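Local coordinates for protein putative hyaluronoglucosaminidase (Clostridium perfringens, PDB 6PWI) that probably hydrolyses terminal N-acetylhexosamine sugars of glycans as a secreted family 84 glycoside hydrolase, this chain holding its catalytic barrel and the domains on either side of it, at residues E35-P40 / A435-A440; E227-E232 / F282-S287; M263-E268 / A304-K309; E337-G340 / N344-Y347; E500-R505 / L513-V518. One frame throughout, in Å; residues are numbered along the deposited sequence.

Interaction 1 (E35-P40 / A435-A440); sequences EIYPIP and ALFAIA
Y37 takes F437 CZ over one face of its ring, 3.5 Å from Y37 CG. The pair joins two domains: Y37 sits in the loop leading into the N-terminal mixed sheet, while F437 belongs to helix 433-444, which follows the last strand of the (β/α)8 barrel. The two planes are inclined at 54° with centroids 5.1 Å apart, so the rings meet obliquely. F437 reaches across because its CG is anti to the backbone N (chi1 -165°), which swings the ring off the flank of the helix. Large flat side chains suit this buried place, since they fill the seam from both sides. The hydroxyl of Y37 keeps a polar partner there, D457 of helix 451-462, and the neighbouring helix also supplies K460 and Y461 to hold the carboxylate of E35. F437 is enclosed further by F206, met edge-to-face, and by the ring of Y461. P38, preceded by a cis peptide bond, meets the helix by its ring: P38 CG touches the carbonyl oxygen A440 O at 3.5 Å.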
# COMPACT_ATOMS: atom_id res chain seq x y z
N GLU A 35 -18.88 -6.73 -0.59
CA GLU A 35 -17.82 -5.74 -0.74
C GLU A 35 -16.50 -6.46 -0.96
O GLU A 35 -16.02 -7.18 -0.08
CB GLU A 35 -17.78 -4.82 0.48
CG GLU A 35 -16.59 -3.88 0.51
CD GLU A 35 -16.60 -2.93 1.69
OE1 GLU A 35 -17.50 -2.07 1.75
OE2 GLU A 35 -15.70 -3.05 2.56
N ILE A 36 -15.93 -6.28 -2.15
CA ILE A 36 -14.66 -6.89 -2.53
C ILE A 36 -13.69 -5.79 -2.97
O ILE A 36 -14.01 -5.01 -3.86
CB ILE A 36 -14.87 -7.93 -3.63
CG1 ILE A 36 -15.80 -9.06 -3.17
CG2 ILE A 36 -13.54 -8.47 -4.12
CD1 ILE A 36 -16.40 -9.85 -4.30
N TYR A 37 -12.51 -5.77 -2.33
CA TYR A 37 -11.43 -4.88 -2.73
C TYR A 37 -10.20 -5.71 -3.06
O TYR A 37 -9.89 -6.66 -2.35
CB TYR A 37 -11.11 -3.88 -1.61
CG TYR A 37 -12.02 -2.68 -1.56
CD1 TYR A 37 -11.81 -1.60 -2.41
CD2 TYR A 37 -13.10 -2.63 -0.70
CE1 TYR A 37 -12.65 -0.50 -2.39
CE2 TYR A 37 -13.96 -1.54 -0.67
CZ TYR A 37 -13.72 -0.47 -1.52
OH TYR A 37 -14.54 0.63 -1.51
N PRO A 38 -9.43 -5.37 -4.13
CA PRO A 38 -9.76 -4.26 -5.02
C PRO A 38 -11.06 -4.53 -5.77
O PRO A 38 -11.50 -5.68 -5.83
CB PRO A 38 -8.59 -4.25 -6.02
CG PRO A 38 -7.47 -4.94 -5.27
CD PRO A 38 -8.18 -6.04 -4.50
N ILE A 39 -11.68 -3.47 -6.31
CA ILE A 39 -12.95 -3.57 -7.01
C ILE A 39 -12.76 -4.47 -8.23
O ILE A 39 -11.98 -4.15 -9.12
CB ILE A 39 -13.48 -2.18 -7.41
CG1 ILE A 39 -13.63 -1.24 -6.21
CG2 ILE A 39 -14.78 -2.32 -8.20
CD1 ILE A 39 -14.72 -1.63 -5.24
N PRO A 40 -13.49 -5.61 -8.32
CA PRO A 40 -13.31 -6.54 -9.43
C PRO A 40 -13.69 -5.83 -10.73
O PRO A 40 -14.55 -4.96 -10.74
CB PRO A 40 -14.30 -7.67 -9.11
CG PRO A 40 -14.50 -7.55 -7.62
CD PRO A 40 -14.52 -6.06 -7.37
N ALA A 435 -2.30 3.52 2.94
CA ALA A 435 -1.82 3.74 1.58
C ALA A 435 -1.70 2.41 0.83
O ALA A 435 -1.99 2.35 -0.36
CB ALA A 435 -0.52 4.48 1.61
N LEU A 436 -1.28 1.35 1.53
CA LEU A 436 -1.16 0.05 0.87
C LEU A 436 -2.50 -0.33 0.27
O LEU A 436 -2.57 -0.74 -0.88
CB LEU A 436 -0.65 -1.01 1.86
CG LEU A 436 0.83 -1.39 1.71
CD1 LEU A 436 1.74 -0.24 2.14
CD2 LEU A 436 1.14 -2.63 2.53
N PHE A 437 -3.58 -0.15 1.05
CA PHE A 437 -4.92 -0.41 0.58
C PHE A 437 -5.21 0.40 -0.68
O PHE A 437 -5.75 -0.14 -1.64
CB PHE A 437 -5.95 -0.12 1.67
CG PHE A 437 -7.32 -0.69 1.42
CD1 PHE A 437 -7.67 -1.93 1.92
CD2 PHE A 437 -8.26 0.01 0.68
CE1 PHE A 437 -8.94 -2.45 1.70
CE2 PHE A 437 -9.53 -0.51 0.46
CZ PHE A 437 -9.87 -1.74 0.98
N ALA A 438 -4.84 1.69 -0.66
CA ALA A 438 -5.13 2.59 -1.77
C ALA A 438 -4.44 2.12 -3.04
O ALA A 438 -5.09 1.92 -4.07
CB ALA A 438 -4.76 4.00 -1.42
N ILE A 439 -3.12 1.90 -2.95
CA ILE A 439 -2.30 1.49 -4.08
C ILE A 439 -2.75 0.12 -4.61
O ILE A 439 -2.74 -0.10 -5.81
CB ILE A 439 -0.80 1.51 -3.71
CG1 ILE A 439 -0.34 2.91 -3.30
CG2 ILE A 439 0.07 0.93 -4.81
CD1 ILE A 439 -0.82 4.01 -4.20
N ALA A 440 -3.16 -0.77 -3.71
CA ALA A 440 -3.63 -2.09 -4.09
C ALA A 440 -4.88 -1.97 -4.95
O ALA A 440 -4.95 -2.56 -6.02
CB ALA A 440 -3.89 -2.93 -2.86

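Interaction 2 (E227-E232 / F282-S287); sequences EPYPAE and FEQLYS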
# COMPACT_ATOMS: atom_id res chain seq x y z
N GLU A 227 30.21 -8.96 -0.70
CA GLU A 227 30.32 -9.92 0.39
C GLU A 227 28.99 -10.63 0.62
O GLU A 227 27.95 -9.99 0.68
CB GLU A 227 30.79 -9.20 1.66
CG GLU A 227 32.07 -8.40 1.43
CD GLU A 227 32.54 -7.55 2.61
OE1 GLU A 227 31.98 -7.71 3.72
OE2 GLU A 227 33.46 -6.73 2.40
N PRO A 228 28.98 -11.98 0.75
CA PRO A 228 27.75 -12.68 1.12
C PRO A 228 27.16 -12.14 2.42
O PRO A 228 27.88 -11.65 3.28
CB PRO A 228 28.21 -14.14 1.29
CG PRO A 228 29.47 -14.25 0.45
CD PRO A 228 30.12 -12.89 0.53
N TYR A 229 25.83 -12.22 2.55
CA TYR A 229 25.13 -11.92 3.79
C TYR A 229 25.63 -12.88 4.86
O TYR A 229 25.81 -14.06 4.59
CB TYR A 229 23.62 -12.13 3.61
CG TYR A 229 22.82 -10.93 3.14
CD1 TYR A 229 22.49 -9.91 4.01
CD2 TYR A 229 22.37 -10.84 1.83
CE1 TYR A 229 21.75 -8.81 3.59
CE2 TYR A 229 21.63 -9.75 1.40
CZ TYR A 229 21.32 -8.73 2.28
OH TYR A 229 20.60 -7.64 1.86
N PRO A 230 25.90 -12.41 6.11
CA PRO A 230 26.07 -13.31 7.26
C PRO A 230 24.91 -14.30 7.36
O PRO A 230 23.78 -13.97 6.99
CB PRO A 230 25.98 -12.35 8.46
CG PRO A 230 26.49 -11.03 7.93
CD PRO A 230 26.09 -11.00 6.47
N ALA A 231 25.21 -15.49 7.88
CA ALA A 231 24.24 -16.57 7.98
C ALA A 231 23.00 -16.17 8.78
O ALA A 231 21.88 -16.50 8.37
CB ALA A 231 24.88 -17.82 8.53
N GLU A 232 23.17 -15.46 9.92
CA GLU A 232 22.02 -15.07 10.72
C GLU A 232 21.12 -14.14 9.91
O GLU A 232 19.90 -14.30 9.93
CB GLU A 232 22.40 -14.45 12.07
N PHE A 282 23.52 -12.89 -6.13
CA PHE A 282 22.16 -13.18 -6.57
C PHE A 282 21.84 -14.63 -6.27
O PHE A 282 20.72 -14.94 -5.86
CB PHE A 282 21.97 -12.82 -8.05
CG PHE A 282 21.64 -11.38 -8.36
CD1 PHE A 282 21.69 -10.40 -7.38
CD2 PHE A 282 21.31 -10.99 -9.65
CE1 PHE A 282 21.40 -9.08 -7.68
CE2 PHE A 282 21.02 -9.67 -9.95
CZ PHE A 282 21.07 -8.71 -8.97
N GLU A 283 22.83 -15.51 -6.47
CA GLU A 283 22.68 -16.94 -6.20
C GLU A 283 22.37 -17.16 -4.72
O GLU A 283 21.55 -18.02 -4.39
CB GLU A 283 23.92 -17.73 -6.62
CG GLU A 283 24.13 -17.82 -8.13
CD GLU A 283 23.14 -18.69 -8.88
OE1 GLU A 283 22.22 -19.25 -8.23
OE2 GLU A 283 23.29 -18.83 -10.11
N GLN A 284 23.03 -16.39 -3.84
CA GLN A 284 22.82 -16.51 -2.41
C GLN A 284 21.37 -16.20 -2.06
O GLN A 284 20.73 -16.96 -1.32
CB GLN A 284 23.81 -15.66 -1.60
CG GLN A 284 23.79 -15.97 -0.11
CD GLN A 284 24.43 -14.94 0.79
OE1 GLN A 284 24.54 -13.76 0.47
NE2 GLN A 284 24.85 -15.38 1.96
N LEU A 285 20.83 -15.10 -2.61
CA LEU A 285 19.44 -14.75 -2.36
C LEU A 285 18.53 -15.79 -3.01
O LEU A 285 17.53 -16.17 -2.41
CB LEU A 285 19.14 -13.34 -2.88
CG LEU A 285 19.46 -12.16 -1.95
CD1 LEU A 285 18.92 -12.38 -0.55
CD2 LEU A 285 20.94 -11.86 -1.92
N TYR A 286 18.91 -16.26 -4.22
CA TYR A 286 18.13 -17.24 -4.96
C TYR A 286 17.96 -18.51 -4.13
O TYR A 286 16.92 -19.17 -4.19
CB TYR A 286 18.80 -17.60 -6.30
CG TYR A 286 17.97 -18.50 -7.18
CD1 TYR A 286 17.11 -17.98 -8.13
CD2 TYR A 286 18.03 -19.89 -7.08
CE1 TYR A 286 16.33 -18.80 -8.94
CE2 TYR A 286 17.26 -20.73 -7.87
CZ TYR A 286 16.41 -20.18 -8.81
OH TYR A 286 15.64 -20.98 -9.60
N SER A 287 19.01 -18.83 -3.35
CA SER A 287 19.09 -20.06 -2.57
C SER A 287 18.13 -20.03 -1.38
O SER A 287 17.83 -21.07 -0.81
CB SER A 287 20.51 -20.35 -2.15
OG SER A 287 20.83 -19.64 -0.96
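The extended backbone at P228 and Y229 passes beside helix 268-286, with P228 CA and Q284 CA 7.2 Å apart, just before the chain turns into helix 231-247 with P230 at its N-cap. Q284 spans the gap with its amide. Its CG is anti to the backbone N (chi1 -169°) and the chain beyond stays extended, which carries the carboxamide straight out from the helix. Both ends of that amide then grip a single residue. Y229 N donates to Q284 OE1 at 2.9 Å, and Q284 NE2 donates to Y229 O at 3.1 Å, with N-H...acceptor angles of 155° and 154°. Each acceptor is approached in its carbonyl plane, on a lone pair, and Y229 O also lies close to the plane of the Q284 amide. Glutamine suits the place because one flat group offers a donor and an acceptor side by side, much as the edge of a neighbouring strand would; this pairing also fixes which end of the amide is oxygen. P228 CB packs against Q284 NE2 at 3.6 Å. One residue on from Q284, L285 CD2 rests at the edge of the Y229 ring, 4.0 Å from Y229 CE2. The phenol runs inward to D218 and to W253 of barrel strand 250-255, which share its hydroxyl. L285 touches the same W253, and both Y229 and L285 lean on I237, so the contact ties helices 231-247 and 268-286, consecutive outer helices of the barrel, to the strand that lies between them in the sequence.

Interaction 3 (M263-E268 / A304-K309); sequences MNFGSE and ANNQVK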
# COMPACT_ATOMS: atom_id res chain seq x y z
N MET A 263 30.95 -1.90 -9.26
CA MET A 263 31.26 -2.60 -10.49
C MET A 263 32.38 -1.88 -11.25
O MET A 263 32.25 -0.72 -11.63
CB MET A 263 30.01 -2.62 -11.37
CG MET A 263 29.93 -3.81 -12.28
SD MET A 263 29.44 -5.27 -11.38
CE MET A 263 29.56 -6.48 -12.69
N ASN A 264 33.47 -2.62 -11.49
CA ASN A 264 34.68 -2.10 -12.12
C ASN A 264 34.66 -2.41 -13.62
O ASN A 264 34.75 -3.57 -14.03
CB ASN A 264 35.92 -2.65 -11.41
CG ASN A 264 37.23 -2.02 -11.85
OD1 ASN A 264 37.30 -1.34 -12.87
ND2 ASN A 264 38.27 -2.26 -11.07
N PHE A 265 34.57 -1.35 -14.42
CA PHE A 265 34.47 -1.46 -15.87
C PHE A 265 35.80 -1.08 -16.52
O PHE A 265 35.85 -0.74 -17.70
CB PHE A 265 33.31 -0.61 -16.40
CG PHE A 265 31.93 -1.12 -16.06
CD1 PHE A 265 31.29 -2.03 -16.90
CD2 PHE A 265 31.28 -0.71 -14.91
CE1 PHE A 265 30.02 -2.50 -16.60
CE2 PHE A 265 30.01 -1.18 -14.61
CZ PHE A 265 29.39 -2.08 -15.45
N GLY A 266 36.89 -1.14 -15.72
CA GLY A 266 38.23 -0.83 -16.18
C GLY A 266 38.65 -1.68 -17.38
O GLY A 266 39.15 -1.14 -18.37
N SER A 267 38.41 -2.99 -17.30
CA SER A 267 38.86 -3.92 -18.32
C SER A 267 37.93 -5.13 -18.38
O SER A 267 37.15 -5.36 -17.47
CB SER A 267 40.29 -4.34 -18.08
OG SER A 267 40.44 -4.90 -16.78
N GLU A 268 38.06 -5.91 -19.46
CA GLU A 268 37.33 -7.15 -19.66
C GLU A 268 37.58 -8.07 -18.47
O GLU A 268 36.65 -8.70 -17.97
CB GLU A 268 37.71 -7.80 -20.99
N ALA A 304 26.26 5.53 -18.59
CA ALA A 304 25.00 4.81 -18.75
C ALA A 304 25.21 3.51 -19.52
O ALA A 304 24.49 2.53 -19.30
CB ALA A 304 24.01 5.70 -19.45
N ASN A 305 26.19 3.52 -20.44
CA ASN A 305 26.50 2.38 -21.28
C ASN A 305 26.83 1.17 -20.42
O ASN A 305 26.43 0.05 -20.73
CB ASN A 305 27.67 2.69 -22.22
CG ASN A 305 27.19 3.25 -23.53
OD1 ASN A 305 26.14 2.85 -24.04
ND2 ASN A 305 27.95 4.18 -24.09
N ASN A 306 27.58 1.42 -19.34
CA ASN A 306 28.01 0.36 -18.44
C ASN A 306 26.80 -0.28 -17.77
O ASN A 306 26.74 -1.51 -17.65
CB ASN A 306 29.09 0.87 -17.48
CG ASN A 306 30.39 1.15 -18.20
OD1 ASN A 306 30.64 0.62 -19.29
ND2 ASN A 306 31.23 1.98 -17.60
N GLN A 307 25.85 0.56 -17.34
CA GLN A 307 24.64 0.11 -16.68
C GLN A 307 23.89 -0.86 -17.58
O GLN A 307 23.41 -1.89 -17.12
CB GLN A 307 23.81 1.31 -16.22
CG GLN A 307 24.44 2.07 -15.06
CD GLN A 307 23.89 3.46 -14.88
OE1 GLN A 307 22.70 3.71 -15.06
NE2 GLN A 307 24.76 4.38 -14.49
N VAL A 308 23.85 -0.55 -18.88
CA VAL A 308 23.22 -1.42 -19.87
C VAL A 308 23.99 -2.73 -19.98
O VAL A 308 23.39 -3.81 -19.96
CB VAL A 308 23.08 -0.71 -21.23
CG1 VAL A 308 22.48 -1.64 -22.29
CG2 VAL A 308 22.24 0.55 -21.12
N LYS A 309 25.32 -2.64 -20.11
CA LYS A 309 26.19 -3.80 -20.19
C LYS A 309 25.83 -4.80 -19.09
O LYS A 309 25.55 -5.96 -19.39
CB LYS A 309 27.66 -3.36 -20.14
CG LYS A 309 28.71 -4.44 -20.32
CD LYS A 309 30.07 -3.82 -20.66
CE LYS A 309 31.27 -4.66 -20.27
NZ LYS A 309 31.21 -6.02 -20.85
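The loop that joins barrel strand 250-255 to helix 268-286 sets F265 against N306, near the start of helix 304-321, the helix that follows the next strand of the barrel. The ring and the side-chain amide are stacked, their planes only 2° apart. N306 CB stands over the centre of the ring, 3.4 Å from the F265 centroid and 4° off the normal, a CH-π contact made over the face. From there the amide extends back across the half of the ring next to F265 CB: N306 CG lies 3.5 Å from F265 CG, with N306 ND2 3.5 Å from F265 CB. The two side chains thus slide past one another in opposite directions. N306 has its CG anti to the carbonyl carbon, which sends it over the ring, and chi2 (-21°) turns the amide parallel to the ring plane. K309, one turn on, brings its methylene chain to the ring's edge, with K309 CD 4.3 Å from F265 CE1, and Y271 of helix 268-286 meets F265 as well. The loop is shaped by an Asx turn in which N264 OD1 accepts from G266 N at 2.9 Å, and S267 then serves as N-cap of helix 268-286. Phenylalanine suits this partly exposed place because its flat face matches the flat amide and the CB of N306. Across these segments the join therefore depends on dispersion and on the fit of flat surfaces, with C-H groups and an amide face set against the π cloud.

Interaction 4 (E337-G340 / N344-Y347); sequences ESAG and NNEY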
# COMPACT_ATOMS: atom_id res chain seq x y z
N GLU A 337 12.09 16.47 -14.26
CA GLU A 337 12.89 17.62 -13.87
C GLU A 337 14.38 17.34 -14.05
O GLU A 337 15.11 18.17 -14.60
CB GLU A 337 12.59 18.03 -12.43
CG GLU A 337 13.33 19.28 -11.99
CD GLU A 337 13.13 19.66 -10.54
OE1 GLU A 337 13.23 18.76 -9.67
OE2 GLU A 337 12.87 20.86 -10.27
N SER A 338 14.85 16.18 -13.56
CA SER A 338 16.27 15.88 -13.62
C SER A 338 16.66 15.39 -15.01
O SER A 338 17.84 15.23 -15.31
CB SER A 338 16.65 14.90 -12.56
OG SER A 338 16.39 13.59 -13.01
N ALA A 339 15.65 15.14 -15.84
CA ALA A 339 15.88 14.80 -17.23
C ALA A 339 16.01 16.07 -18.05
O ALA A 339 16.23 16.01 -19.26
CB ALA A 339 14.74 13.95 -17.74
N GLY A 340 15.86 17.22 -17.37
CA GLY A 340 15.92 18.53 -18.01
C GLY A 340 14.70 18.81 -18.89
O GLY A 340 14.70 19.77 -19.66
N ASN A 344 15.01 13.93 -25.52
CA ASN A 344 16.15 13.38 -26.24
C ASN A 344 17.31 13.24 -25.26
O ASN A 344 18.46 13.16 -25.67
CB ASN A 344 16.59 14.27 -27.40
CG ASN A 344 15.50 14.48 -28.44
OD1 ASN A 344 14.99 13.53 -29.01
ND2 ASN A 344 15.15 15.73 -28.69
N ASN A 345 16.98 13.22 -23.96
CA ASN A 345 17.94 13.06 -22.89
C ASN A 345 18.81 11.83 -23.16
O ASN A 345 18.27 10.74 -23.36
CB ASN A 345 17.21 13.05 -21.55
CG ASN A 345 18.12 12.72 -20.38
OD1 ASN A 345 18.44 11.56 -20.16
ND2 ASN A 345 18.51 13.74 -19.63
N GLU A 346 20.14 12.01 -23.17
CA GLU A 346 21.09 10.98 -23.57
C GLU A 346 20.99 9.77 -22.65
O GLU A 346 20.94 8.64 -23.11
CB GLU A 346 22.53 11.49 -23.50
CG GLU A 346 22.88 12.58 -24.48
CD GLU A 346 23.11 12.16 -25.93
OE1 GLU A 346 22.89 10.96 -26.25
OE2 GLU A 346 23.51 13.03 -26.74
N TYR A 347 20.99 10.04 -21.34
CA TYR A 347 20.96 8.98 -20.35
C TYR A 347 19.74 8.09 -20.58
O TYR A 347 19.89 6.87 -20.67
CB TYR A 347 21.04 9.54 -18.92
CG TYR A 347 20.92 8.45 -17.88
CD1 TYR A 347 22.05 7.82 -17.37
CD2 TYR A 347 19.68 8.01 -17.45
CE1 TYR A 347 21.95 6.79 -16.45
CE2 TYR A 347 19.56 6.99 -16.52
CZ TYR A 347 20.70 6.37 -16.02
OH TYR A 347 20.58 5.36 -15.11
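N345 leans toward the turn at A339 from the start: its CB lies 3.9 Å from the carbonyl oxygen A339 O, and CG follows at 4.0 Å from that same atom. At the end of the side chain the two branches of the amide part company. ND2 turns to the loop and donates to A339 O at 3.2 Å, a weak hydrogen bond bent to 133°; it also sits 3.7 Å from A339 CA. OD1 turns back to N345's own helix, accepting from the backbone N of L348 in the first turn of helix 346-351. CG stands anti to the backbone N (chi1 173°), beside the carbonyl carbon, which places the amide between the turn and the helix start. Asparagine fits because it is short enough to fold back on a helix end and still carries a donor for a second partner. On the other side, residues E337 to G340 form a type I β turn, closed by G340 N donating to E337 O at 3.0 Å. G340 has a positive phi of 71°, a conformation easy for glycine, and A339 rests its small side chain on V333. With N345 at the N-cap, this is a classic asparagine cap of a short helix, here in the loop that follows barrel strand 328-330, with the spare amide branch lightly tying the preceding turn to the helix start.

Interaction 5 (E500-R505 / L513-V518); sequences EEFTRR and LDYSKV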
# COMPACT_ATOMS: atom_id res chain seq x y z
N GLU A 500 -14.87 26.79 9.76
CA GLU A 500 -14.90 28.09 9.11
C GLU A 500 -16.15 28.86 9.52
O GLU A 500 -16.08 30.06 9.76
CB GLU A 500 -14.74 27.95 7.59
CG GLU A 500 -13.29 27.76 7.20
CD GLU A 500 -12.99 27.34 5.77
OE1 GLU A 500 -13.95 27.16 4.98
OE2 GLU A 500 -11.78 27.19 5.45
N GLU A 501 -17.29 28.15 9.64
CA GLU A 501 -18.54 28.78 10.01
C GLU A 501 -18.48 29.30 11.45
O GLU A 501 -18.90 30.42 11.72
CB GLU A 501 -19.73 27.85 9.79
CG GLU A 501 -21.06 28.55 9.94
CD GLU A 501 -21.21 29.90 9.25
OE1 GLU A 501 -20.41 30.21 8.33
OE2 GLU A 501 -22.13 30.65 9.61
N PHE A 502 -17.96 28.48 12.37
CA PHE A 502 -17.84 28.93 13.74
C PHE A 502 -16.97 30.18 13.80
O PHE A 502 -17.27 31.13 14.52
CB PHE A 502 -17.36 27.82 14.68
CG PHE A 502 -17.38 28.21 16.14
CD1 PHE A 502 -18.50 27.97 16.92
CD2 PHE A 502 -16.29 28.85 16.71
CE1 PHE A 502 -18.54 28.36 18.25
CE2 PHE A 502 -16.32 29.24 18.05
CZ PHE A 502 -17.45 28.99 18.81
N THR A 503 -15.89 30.20 13.01
CA THR A 503 -14.95 31.30 13.05
C THR A 503 -15.62 32.58 12.55
O THR A 503 -15.48 33.62 13.17
CB THR A 503 -13.64 30.97 12.32
OG1 THR A 503 -13.12 29.80 12.96
CG2 THR A 503 -12.62 32.08 12.38
N ARG A 504 -16.35 32.50 11.43
CA ARG A 504 -16.94 33.72 10.89
C ARG A 504 -18.01 34.25 11.84
O ARG A 504 -18.02 35.44 12.14
CB ARG A 504 -17.36 33.59 9.42
CG ARG A 504 -18.60 32.76 9.19
CD ARG A 504 -19.36 33.21 7.95
NE ARG A 504 -20.12 34.42 8.20
CZ ARG A 504 -21.27 34.47 8.88
NH1 ARG A 504 -21.82 33.38 9.39
NH2 ARG A 504 -21.86 35.64 9.05
N ARG A 505 -18.85 33.35 12.35
CA ARG A 505 -19.88 33.76 13.30
C ARG A 505 -19.26 34.52 14.46
O ARG A 505 -19.73 35.59 14.83
CB ARG A 505 -20.70 32.56 13.78
CG ARG A 505 -21.60 31.95 12.71
CD ARG A 505 -22.53 30.93 13.34
NE ARG A 505 -23.47 31.67 14.16
CZ ARG A 505 -24.71 31.98 13.79
NH1 ARG A 505 -25.49 32.67 14.60
NH2 ARG A 505 -25.17 31.58 12.62
N LEU A 513 -23.94 30.56 20.30
CA LEU A 513 -24.52 29.65 21.28
C LEU A 513 -25.00 28.35 20.62
O LEU A 513 -24.72 27.26 21.11
CB LEU A 513 -25.65 30.35 22.05
CG LEU A 513 -25.23 31.45 23.02
CD1 LEU A 513 -26.40 31.87 23.90
CD2 LEU A 513 -24.05 31.02 23.89
N ASP A 514 -25.70 28.47 19.50
CA ASP A 514 -26.31 27.31 18.87
C ASP A 514 -25.28 26.52 18.06
O ASP A 514 -25.26 25.29 18.09
CB ASP A 514 -27.50 27.71 18.00
CG ASP A 514 -28.75 27.87 18.84
OD1 ASP A 514 -29.22 26.85 19.40
OD2 ASP A 514 -29.23 29.03 18.95
N TYR A 515 -24.44 27.24 17.32
CA TYR A 515 -23.51 26.54 16.46
C TYR A 515 -22.47 25.81 17.31
O TYR A 515 -21.95 24.78 16.90
CB TYR A 515 -22.97 27.47 15.37
CG TYR A 515 -22.45 26.72 14.17
CD1 TYR A 515 -23.30 25.99 13.37
CD2 TYR A 515 -21.10 26.72 13.86
CE1 TYR A 515 -22.84 25.29 12.27
CE2 TYR A 515 -20.61 26.03 12.76
CZ TYR A 515 -21.49 25.31 11.97
OH TYR A 515 -21.01 24.62 10.89
N SER A 516 -22.22 26.32 18.52
CA SER A 516 -21.20 25.75 19.38
C SER A 516 -21.53 24.29 19.71
O SER A 516 -20.63 23.47 19.84
CB SER A 516 -20.97 26.57 20.62
OG SER A 516 -21.94 26.29 21.61
N LYS A 517 -22.82 23.98 19.82
CA LYS A 517 -23.27 22.61 20.03
C LYS A 517 -22.78 21.71 18.89
O LYS A 517 -22.26 20.62 19.14
CB LYS A 517 -24.80 22.54 20.14
CG LYS A 517 -25.44 23.30 21.30
CD LYS A 517 -25.04 22.79 22.66
CE LYS A 517 -26.22 22.71 23.61
NZ LYS A 517 -25.79 22.74 25.03
N VAL A 518 -22.96 22.18 17.65
CA VAL A 518 -22.61 21.43 16.46
C VAL A 518 -21.11 21.11 16.48
O VAL A 518 -20.73 19.96 16.28
CB VAL A 518 -23.01 22.19 15.18
CG1 VAL A 518 -22.54 21.47 13.91
CG2 VAL A 518 -24.50 22.46 15.12
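E501 OE2 receives R504 NH1 at 2.8 Å, a salt bridge within helix 496-507 whose hydrogen bond is weak, bent to 128°, while the aliphatic part of the same glutamate lies on Y515 of the next helix. R504 also pairs with E508 and E510, so its guanidinium is shared among several carboxylates. The glutamate chain bends at chi2 (46°): CB and CG stay on the tyrosine as the carboxylate turns off to the arginine. E501 CB comes 3.6 Å from Y515 CE2, and E501 CG sits over one face of the ring, 4.1 Å from its centroid, in a CH-π contact. V518 CB lies over the opposite face, toward its rim, and F502 CB meets the ring's edge 4.0 Å from Y515 CD2. The ring is thus wedged between the two helices, which run antiparallel with short-segment axes 10.2 Å apart and 159° between their directions. R505 crosses the start of the tyrosine side chain, its CD 4.0 Å from Y515 CB, while its NH1 binds the carbonyl of S511 in the connecting loop. Deeper in, F502 CE1 packs on S516 CB at 3.8 Å. Serine suits that spot, being small and turning its hydroxyl back to L513 O, three residues earlier. F502 continues to F616 and L620 of helix 613-623, and S516 to helix 540-572, so the antiparallel pair packs on two further helices, as part of a helical bundle. Methylenes and rings make the join itself; E501's charge is paired with R504 along its helix, while R505's guanidinium is held by the S511 carbonyl and, weakly, by E510.

How the interactions relate
Interactions 2, 3 and 4 all belong to the β/α barrel and are nested, along the chain, inside the long loop closed by interaction 1. Interactions 2 and 3 interleave, both using the strand 250-255 to helix 268-286 unit, with centres about 24 Å apart. Interaction 4 follows, and it touches interaction 3: Y347 OH probably hydrogen-bonds Q307 OE1 at 2.7 Å, linking helices 304-321 and 346-351. Interaction 1, near the centre of the chain, fastens the N-terminal domain to helix 433-444, which follows the barrel's last strand. Interaction 5 comes last, in the helical region beyond the barrel, its centre about 67 Å from that of interaction 3. Together they sample all three parts of this elongated chain.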